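Local atomic coordinates of D-xylonate dehydratase (Caulobacter crescentus, PDB entry 5OYN), a protein that catalyses the dehydration of D-xylonate to 2-dehydro-3-deoxy-D-arabinonate in D-xylose degradation, and of D-gluconate with similar efficiency, using a [2Fe-2S] cluster and magnesium. Residues Ala60-Asp65 with Val132-Cys137; Ile66-Arg71 with Pro98-Cys103; Ile156-Gly161 with Gln245-Thr250. One frame throughout, in Å; residues are numbered along the deposited sequence.

Interaction 1: Ala60-Asp65 with Val132-Cys137; sequences AQTGSD and VLTTGC. With FES (Fe2/s2 (inorganic) cluster), chain F.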
# COMPACT_ATOMS: atom_id res chain seq x y z
N ALA A 60 17.38 0.25 1.81
CA ALA A 60 17.59 0.89 0.52
C ALA A 60 16.71 0.20 -0.51
O ALA A 60 17.05 -0.88 -1.02
CB ALA A 60 19.06 0.88 0.12
N GLN A 61 15.56 0.82 -0.80
CA GLN A 61 14.55 0.27 -1.68
C GLN A 61 14.96 0.42 -3.14
O GLN A 61 15.26 1.52 -3.59
CB GLN A 61 13.21 0.97 -1.46
CG GLN A 61 12.12 0.49 -2.38
CD GLN A 61 11.81 -0.98 -2.17
OE1 GLN A 61 12.45 -1.85 -2.76
NE2 GLN A 61 10.84 -1.28 -1.30
N THR A 62 14.94 -0.68 -3.87
CA THR A 62 15.27 -0.64 -5.28
C THR A 62 14.09 -0.94 -6.19
O THR A 62 14.18 -0.68 -7.40
CB THR A 62 16.42 -1.60 -5.59
OG1 THR A 62 16.06 -2.93 -5.17
CG2 THR A 62 17.71 -1.13 -4.89
N GLY A 63 12.99 -1.45 -5.65
CA GLY A 63 11.85 -1.80 -6.47
C GLY A 63 11.04 -0.57 -6.81
O GLY A 63 10.92 0.36 -6.02
N SER A 64 10.49 -0.57 -8.03
CA SER A 64 9.52 0.43 -8.47
C SER A 64 8.91 -0.05 -9.78
O SER A 64 9.35 -1.05 -10.36
CB SER A 64 10.15 1.80 -8.66
OG SER A 64 10.88 1.82 -9.87
N ASP A 65 7.89 0.69 -10.24
CA ASP A 65 7.26 0.41 -11.54
C ASP A 65 8.28 0.40 -12.67
O ASP A 65 8.13 -0.36 -13.63
CB ASP A 65 6.18 1.45 -11.84
CG ASP A 65 4.96 1.33 -10.93
OD1 ASP A 65 4.81 0.30 -10.23
OD2 ASP A 65 4.13 2.28 -10.91
N VAL A 132 19.83 -2.35 5.17
CA VAL A 132 19.41 -3.55 4.48
C VAL A 132 19.36 -3.20 3.00
O VAL A 132 18.54 -2.37 2.58
CB VAL A 132 18.06 -4.06 4.97
CG1 VAL A 132 17.61 -5.24 4.14
CG2 VAL A 132 18.15 -4.42 6.44
N LEU A 133 20.26 -3.80 2.22
CA LEU A 133 20.38 -3.53 0.80
C LEU A 133 19.46 -4.50 0.05
O LEU A 133 19.67 -5.72 0.09
CB LEU A 133 21.83 -3.69 0.33
CG LEU A 133 22.92 -2.89 1.05
CD1 LEU A 133 24.28 -3.38 0.65
CD2 LEU A 133 22.80 -1.40 0.76
N THR A 134 18.44 -3.96 -0.62
CA THR A 134 17.55 -4.77 -1.44
C THR A 134 18.14 -4.84 -2.84
O THR A 134 18.60 -3.83 -3.38
CB THR A 134 16.12 -4.20 -1.48
OG1 THR A 134 16.12 -2.94 -2.15
CG2 THR A 134 15.55 -4.01 -0.07
N THR A 135 18.17 -6.04 -3.42
CA THR A 135 18.91 -6.26 -4.66
C THR A 135 18.15 -7.24 -5.54
O THR A 135 17.41 -8.10 -5.05
CB THR A 135 20.32 -6.84 -4.43
OG1 THR A 135 20.20 -8.17 -3.91
CG2 THR A 135 21.14 -5.99 -3.45
N GLY A 136 18.39 -7.12 -6.84
CA GLY A 136 17.83 -8.03 -7.83
C GLY A 136 18.43 -7.81 -9.20
O GLY A 136 19.37 -8.51 -9.58
N CYS A 137 17.91 -6.84 -9.96
CA CYS A 137 18.41 -6.57 -11.31
C CYS A 137 19.92 -6.43 -11.29
O CYS A 137 20.50 -5.96 -10.30
CB CYS A 137 17.77 -5.31 -11.88
SG CYS A 137 17.88 -5.18 -13.69
FE1 FES F . 16.67 -7.03 -14.39
FE2 FES F . 17.78 -9.09 -16.35
S1 FES F . 16.43 -7.35 -16.56
S2 FES F . 17.53 -9.04 -14.16

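Interaction 2: Ile66-Arg71 with Pro98-Cys103; sequences ISPCNR and PIFENC. With MG (magnesium ion), chain E; FES (Fe2/s2 (inorganic) cluster), chain F.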
# COMPACT_ATOMS: atom_id res chain seq x y z
N ILE A 66 9.32 1.24 -12.58
CA ILE A 66 10.37 1.30 -13.60
C ILE A 66 11.38 0.18 -13.47
O ILE A 66 12.18 -0.03 -14.40
CB ILE A 66 11.12 2.65 -13.53
CG1 ILE A 66 11.46 3.17 -14.93
CG2 ILE A 66 12.39 2.54 -12.72
CD1 ILE A 66 10.28 3.80 -15.61
N SER A 67 11.37 -0.55 -12.35
CA SER A 67 12.35 -1.59 -12.07
C SER A 67 11.62 -2.89 -11.76
O SER A 67 11.59 -3.34 -10.61
CB SER A 67 13.26 -1.18 -10.90
OG SER A 67 14.50 -1.88 -10.95
N PRO A 68 11.03 -3.53 -12.77
CA PRO A 68 10.23 -4.74 -12.51
C PRO A 68 11.00 -5.89 -11.87
O PRO A 68 10.40 -6.67 -11.13
CB PRO A 68 9.72 -5.11 -13.91
CG PRO A 68 10.57 -4.34 -14.86
CD PRO A 68 10.92 -3.09 -14.17
N CYS A 69 12.30 -6.03 -12.13
CA CYS A 69 13.07 -7.12 -11.53
C CYS A 69 13.21 -6.97 -10.02
O CYS A 69 13.42 -7.98 -9.34
CB CYS A 69 14.45 -7.19 -12.14
SG CYS A 69 14.42 -7.20 -13.91
N ASN A 70 13.13 -5.74 -9.51
CA ASN A 70 13.29 -5.44 -8.10
C ASN A 70 11.98 -5.08 -7.41
O ASN A 70 11.97 -4.90 -6.19
CB ASN A 70 14.29 -4.29 -7.92
CG ASN A 70 15.72 -4.71 -8.22
OD1 ASN A 70 15.96 -5.75 -8.83
ND2 ASN A 70 16.66 -3.90 -7.78
N ARG A 71 10.89 -4.99 -8.16
CA ARG A 71 9.65 -4.45 -7.62
C ARG A 71 9.04 -5.34 -6.54
O ARG A 71 8.25 -4.84 -5.73
CB ARG A 71 8.66 -4.23 -8.76
CG ARG A 71 7.40 -3.50 -8.39
CD ARG A 71 6.59 -3.27 -9.64
NE ARG A 71 5.38 -2.49 -9.42
CZ ARG A 71 4.22 -3.01 -8.99
NH1 ARG A 71 4.13 -4.31 -8.72
NH2 ARG A 71 3.17 -2.22 -8.84
N PRO A 98 17.15 4.42 -9.74
CA PRO A 98 16.61 3.17 -10.29
C PRO A 98 17.47 2.62 -11.40
O PRO A 98 18.14 3.36 -12.13
CB PRO A 98 15.24 3.60 -10.83
CG PRO A 98 15.41 5.01 -11.19
CD PRO A 98 16.32 5.58 -10.11
N ILE A 99 17.45 1.30 -11.53
CA ILE A 99 18.23 0.60 -12.54
C ILE A 99 17.42 -0.58 -13.07
O ILE A 99 17.07 -1.49 -12.32
CB ILE A 99 19.58 0.09 -12.01
CG1 ILE A 99 20.36 1.21 -11.28
CG2 ILE A 99 20.38 -0.53 -13.16
CD1 ILE A 99 21.80 0.85 -10.90
N PHE A 100 17.13 -0.56 -14.37
CA PHE A 100 16.40 -1.61 -15.06
C PHE A 100 17.23 -1.93 -16.30
O PHE A 100 17.20 -1.17 -17.27
CB PHE A 100 14.98 -1.17 -15.42
CG PHE A 100 14.20 -2.17 -16.24
CD1 PHE A 100 14.52 -3.52 -16.22
CD2 PHE A 100 13.12 -1.75 -17.02
CE1 PHE A 100 13.80 -4.43 -16.97
CE2 PHE A 100 12.40 -2.66 -17.78
CZ PHE A 100 12.74 -4.01 -17.76
N GLU A 101 17.95 -3.04 -16.25
CA GLU A 101 18.93 -3.35 -17.29
C GLU A 101 18.29 -3.50 -18.67
O GLU A 101 18.87 -3.07 -19.68
CB GLU A 101 19.71 -4.61 -16.91
CG GLU A 101 20.62 -5.13 -18.01
CD GLU A 101 22.09 -4.79 -17.77
OE1 GLU A 101 22.95 -5.43 -18.43
OE2 GLU A 101 22.37 -3.90 -16.91
N ASN A 102 17.09 -4.08 -18.75
CA ASN A 102 16.53 -4.42 -20.05
C ASN A 102 16.23 -3.17 -20.89
O ASN A 102 16.45 -3.18 -22.10
CB ASN A 102 15.26 -5.26 -19.88
CG ASN A 102 15.52 -6.75 -19.92
OD1 ASN A 102 16.67 -7.22 -19.90
ND2 ASN A 102 14.44 -7.52 -19.97
N CYS A 103 15.74 -2.09 -20.27
CA CYS A 103 15.31 -0.93 -21.04
C CYS A 103 16.21 0.28 -20.93
O CYS A 103 15.97 1.27 -21.63
CB CYS A 103 13.89 -0.51 -20.62
SG CYS A 103 12.56 -1.39 -21.43
MG MG E . 22.99 -7.36 -17.68
FE1 FES F . 16.67 -7.03 -14.39
FE2 FES F . 17.78 -9.09 -16.35
S1 FES F . 16.43 -7.35 -16.56
S2 FES F . 17.53 -9.04 -14.16
O HOH W 1 23.09 -9.52 -17.83

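Interaction 3: Ile156-Gly161 with Gln245-Thr250; sequences IVLSGG and QMAYKT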
# COMPACT_ATOMS: atom_id res chain seq x y z
N ILE A 156 23.63 -5.64 5.13
CA ILE A 156 23.22 -7.00 4.80
C ILE A 156 22.40 -6.94 3.53
O ILE A 156 21.62 -6.00 3.32
CB ILE A 156 22.45 -7.64 5.99
CG1 ILE A 156 22.30 -9.14 5.82
CG2 ILE A 156 21.10 -6.95 6.24
CD1 ILE A 156 21.52 -9.76 7.00
N VAL A 157 22.62 -7.91 2.63
CA VAL A 157 21.92 -7.92 1.35
C VAL A 157 20.66 -8.77 1.48
O VAL A 157 20.68 -9.84 2.10
CB VAL A 157 22.82 -8.46 0.22
CG1 VAL A 157 21.96 -8.91 -0.96
CG2 VAL A 157 23.83 -7.40 -0.21
N LEU A 158 19.57 -8.27 0.91
CA LEU A 158 18.35 -9.04 0.74
C LEU A 158 18.08 -9.14 -0.75
O LEU A 158 17.90 -8.12 -1.42
CB LEU A 158 17.16 -8.41 1.47
CG LEU A 158 15.85 -9.19 1.28
CD1 LEU A 158 15.96 -10.64 1.77
CD2 LEU A 158 14.74 -8.48 1.98
N SER A 159 18.06 -10.36 -1.27
CA SER A 159 17.84 -10.59 -2.69
C SER A 159 16.34 -10.64 -2.98
O SER A 159 15.56 -11.13 -2.16
CB SER A 159 18.48 -11.90 -3.14
OG SER A 159 19.85 -11.96 -2.77
N GLY A 160 15.95 -10.13 -4.15
CA GLY A 160 14.59 -10.32 -4.61
C GLY A 160 14.31 -11.75 -5.00
O GLY A 160 13.29 -12.34 -4.61
N GLY A 161 15.21 -12.36 -5.78
CA GLY A 161 15.04 -13.69 -6.30
C GLY A 161 14.63 -13.68 -7.76
O GLY A 161 14.16 -12.67 -8.28
N GLN A 245 9.62 -14.88 4.21
CA GLN A 245 10.22 -15.33 5.46
C GLN A 245 11.68 -14.90 5.54
O GLN A 245 12.13 -14.39 6.58
CB GLN A 245 10.09 -16.83 5.58
CG GLN A 245 8.69 -17.22 5.92
CD GLN A 245 8.44 -18.67 5.72
OE1 GLN A 245 9.18 -19.34 5.01
NE2 GLN A 245 7.38 -19.17 6.35
N MET A 246 12.42 -15.09 4.46
CA MET A 246 13.81 -14.66 4.46
C MET A 246 13.90 -13.16 4.68
O MET A 246 14.81 -12.68 5.36
CB MET A 246 14.48 -15.07 3.15
CG MET A 246 15.84 -14.46 2.95
SD MET A 246 17.06 -15.27 4.01
CE MET A 246 16.91 -16.98 3.54
N ALA A 247 12.96 -12.41 4.12
CA ALA A 247 13.01 -10.96 4.28
C ALA A 247 12.82 -10.59 5.75
O ALA A 247 13.48 -9.67 6.25
CB ALA A 247 11.95 -10.29 3.40
N TYR A 248 11.95 -11.31 6.45
CA TYR A 248 11.78 -11.10 7.89
C TYR A 248 13.08 -11.39 8.65
O TYR A 248 13.56 -10.54 9.41
CB TYR A 248 10.65 -11.98 8.41
CG TYR A 248 10.43 -11.91 9.90
CD1 TYR A 248 9.74 -10.84 10.48
CD2 TYR A 248 10.88 -12.92 10.72
CE1 TYR A 248 9.52 -10.78 11.86
CE2 TYR A 248 10.67 -12.87 12.09
CZ TYR A 248 9.99 -11.80 12.65
OH TYR A 248 9.81 -11.78 14.00
N LYS A 249 13.65 -12.58 8.45
CA LYS A 249 14.85 -12.94 9.19
C LYS A 249 16.01 -12.00 8.88
O LYS A 249 16.81 -11.69 9.77
CB LYS A 249 15.22 -14.39 8.91
CG LYS A 249 14.40 -15.34 9.80
CD LYS A 249 14.08 -16.65 9.09
CE LYS A 249 13.06 -17.47 9.89
NZ LYS A 249 12.29 -18.49 9.06
N THR A 250 16.08 -11.48 7.66
CA THR A 250 17.09 -10.48 7.36
C THR A 250 16.86 -9.21 8.17
O THR A 250 17.81 -8.57 8.62
CB THR A 250 17.11 -10.18 5.87
OG1 THR A 250 17.42 -11.38 5.15
CG2 THR A 250 18.16 -9.14 5.57
O HOH W 2 19.97 -11.86 3.58

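Interaction 1: Ala60-Asp65 with Val132-Cys137
A side-chain hydroxyl, that of Thr134, supplements the backbone pairing where two neighbouring strands end: it donates to Ala60 O at 2.5 Å, in the carbonyl plane and on a lone pair. The strands belong to the four-stranded parallel sheet of an alpha/beta fold, and the loops leaving their C-terminal ends run toward the iron-sulfur cluster. Ala60 pairs with Leu133 in a parallel bridge. Its amide donates to Val132 O (3.0 Å, N-H...O angle 158°), while Thr134 N makes only a weak bond to Ala60 O, so the hydroxyl adds to what the backbone provides at this carbonyl. Thr134 can do this because OG1 stands between its own backbone N and carbonyl carbon (chi1 66°), facing the other strand. A threonine suits the place: it is beta-branched, as strands favour, yet polar enough to pair with a carbonyl.

Past Gln61 the first strand gives way to a loop, and Thr62 slides alongside Thr134 in the opposite direction. Thr62 N bonds weakly to Thr134 OG1, and Thr62 OG1 lies 3.0 Å from Thr134 OG1. On the sheet face carrying Ala60 and Leu133, Ala60 CB meets Leu133 CD2 at 4.4 Å; the small alanine fits a buried site beside a leucine. Gln61 OE1 accepts from Gly63 N at 3.0 Å, the donor lying above the amide's carbonyl plane, and this ties the start of the loop, while NE2 bonds to Glu93 and to His73 O. Thr135, pointing away, has its hydroxyl hydrogen-bonded to Asn220. Beyond the strand end Cys137 is a cluster ligand: its SG, anti to the backbone N, binds FE1 at 2.3 Å.

Interaction 2: Ile66-Arg71 with Pro98-Cys103
Ser67 and Phe100 mark the closest approach of two irregular loop backbones, their CA atoms 5.0 Å apart. Ser67 OG, anti to its own backbone N (chi1 -156°), donates to Ile99 O at 2.9 Å, coming from above the carbonyl plane; a small hydroxyl side chain can tie loops this close. Beside it, Ile66 CG2 packs on Pro98 CB at 3.6 Å, one apolar branch against a rigid ring. The main surface is Phe100. Pro68 lays CD over one face of the ring, 3.8 Å from the centroid, in a CH-pi contact, and Cys103 N lies over the opposite face. Phe40 of the second subunit meets the ring edge-to-face. Cys69 SG approaches the ring obliquely and binds FE1 at 2.3 Å, while S1 of the cluster sits at the ring edge, 4.0 Å from CE1, so the phenylalanine forms an apolar wall for the cluster. Cys137 and Cys210 also bind the cluster. Glu101 bends away to bind magnesium through OE1 at 2.1 Å, joined by a water, Asp138, Glu472 and the carboxylated lysine at position 139. Cysteine-bound [2Fe-2S] cluster and carboxylate-bound magnesium, side by side, make up the metal centre of this IlvD/Edd dehydratase.

Interaction 3: Ile156-Gly161 with Gln245-Thr250
Ile156, near the start of strand 155-159, presses on Thr250 of helix 245-250, a helix-on-sheet contact of an alpha/beta fold. The helix runs almost antiparallel to this outermost strand of the chain's parallel sheet (168° between the directions of segments 156-159 and 245-250), with the axes 9.1 Å apart. Ile156 CG1 is anti to the backbone N, and CD1 and CG2 both come to 3.7 Å from Thr250 CG2, so the threonine methyl rests against both branches of the isoleucine. A beta-branched residue serves the strand and the packing at once.

Val157 turns its side chain away from the helix, where it touches Leu133 and Thr135 of the adjacent strand, but its carbonyl faces a water. The water donates to Val157 O at 2.6 Å and to Thr250 OG1 at 3.0 Å, bridging strand and helix by a polar link in otherwise apolar packing. Leu158 follows and makes most of the apolar contact, its CG anti to the backbone N (chi1 179°) so that both methyls reach the helix. CD2 rests on Ala247 CB at 3.6 Å, where a small residue lets the helix come close, and CD1 meets Met246 CG at 4.0 Å before the methionine chain bends off to touch Leu230, Cys233 and Ile236. Val80 of helix 73-87 also touches this leucine.

Thr250 thus serves two ends, its methyl in the apolar layer and its hydroxyl at the water. With an alanine here the water would probably lose its tie to the helix, and a gap would be likely to open against the Ile156 methyls. The hydroxyl is also held within the helix: Thr250 OG1 donates to Met246 O at 2.9 Å, on the opposite face of that carbonyl plane from Thr250 N.

How the interactions relate
All three contacts lie in the N-terminal family region and involve one four-stranded parallel sheet, its loops or the helix packed on it. Along the chain, interaction 2 falls between the two segments of interaction 1, and interaction 3 follows both. The centres of interactions 1 and 2 are about 9 Å apart; Asn70 bonds to Cys137 N, joining the two cysteine-bearing loops directly, while Asp65 and Arg71 brace the Cys69 loop internally. Interaction 3, its centre about 11 Å from that of interaction 1, shares the sheet through neighbouring strands 130-135 and 155-159. The sheet carries the loops with Cys69, Glu101 and Cys137 beyond its C-terminal strand ends, and helix 241-259 covers one face over edge strand 155-159.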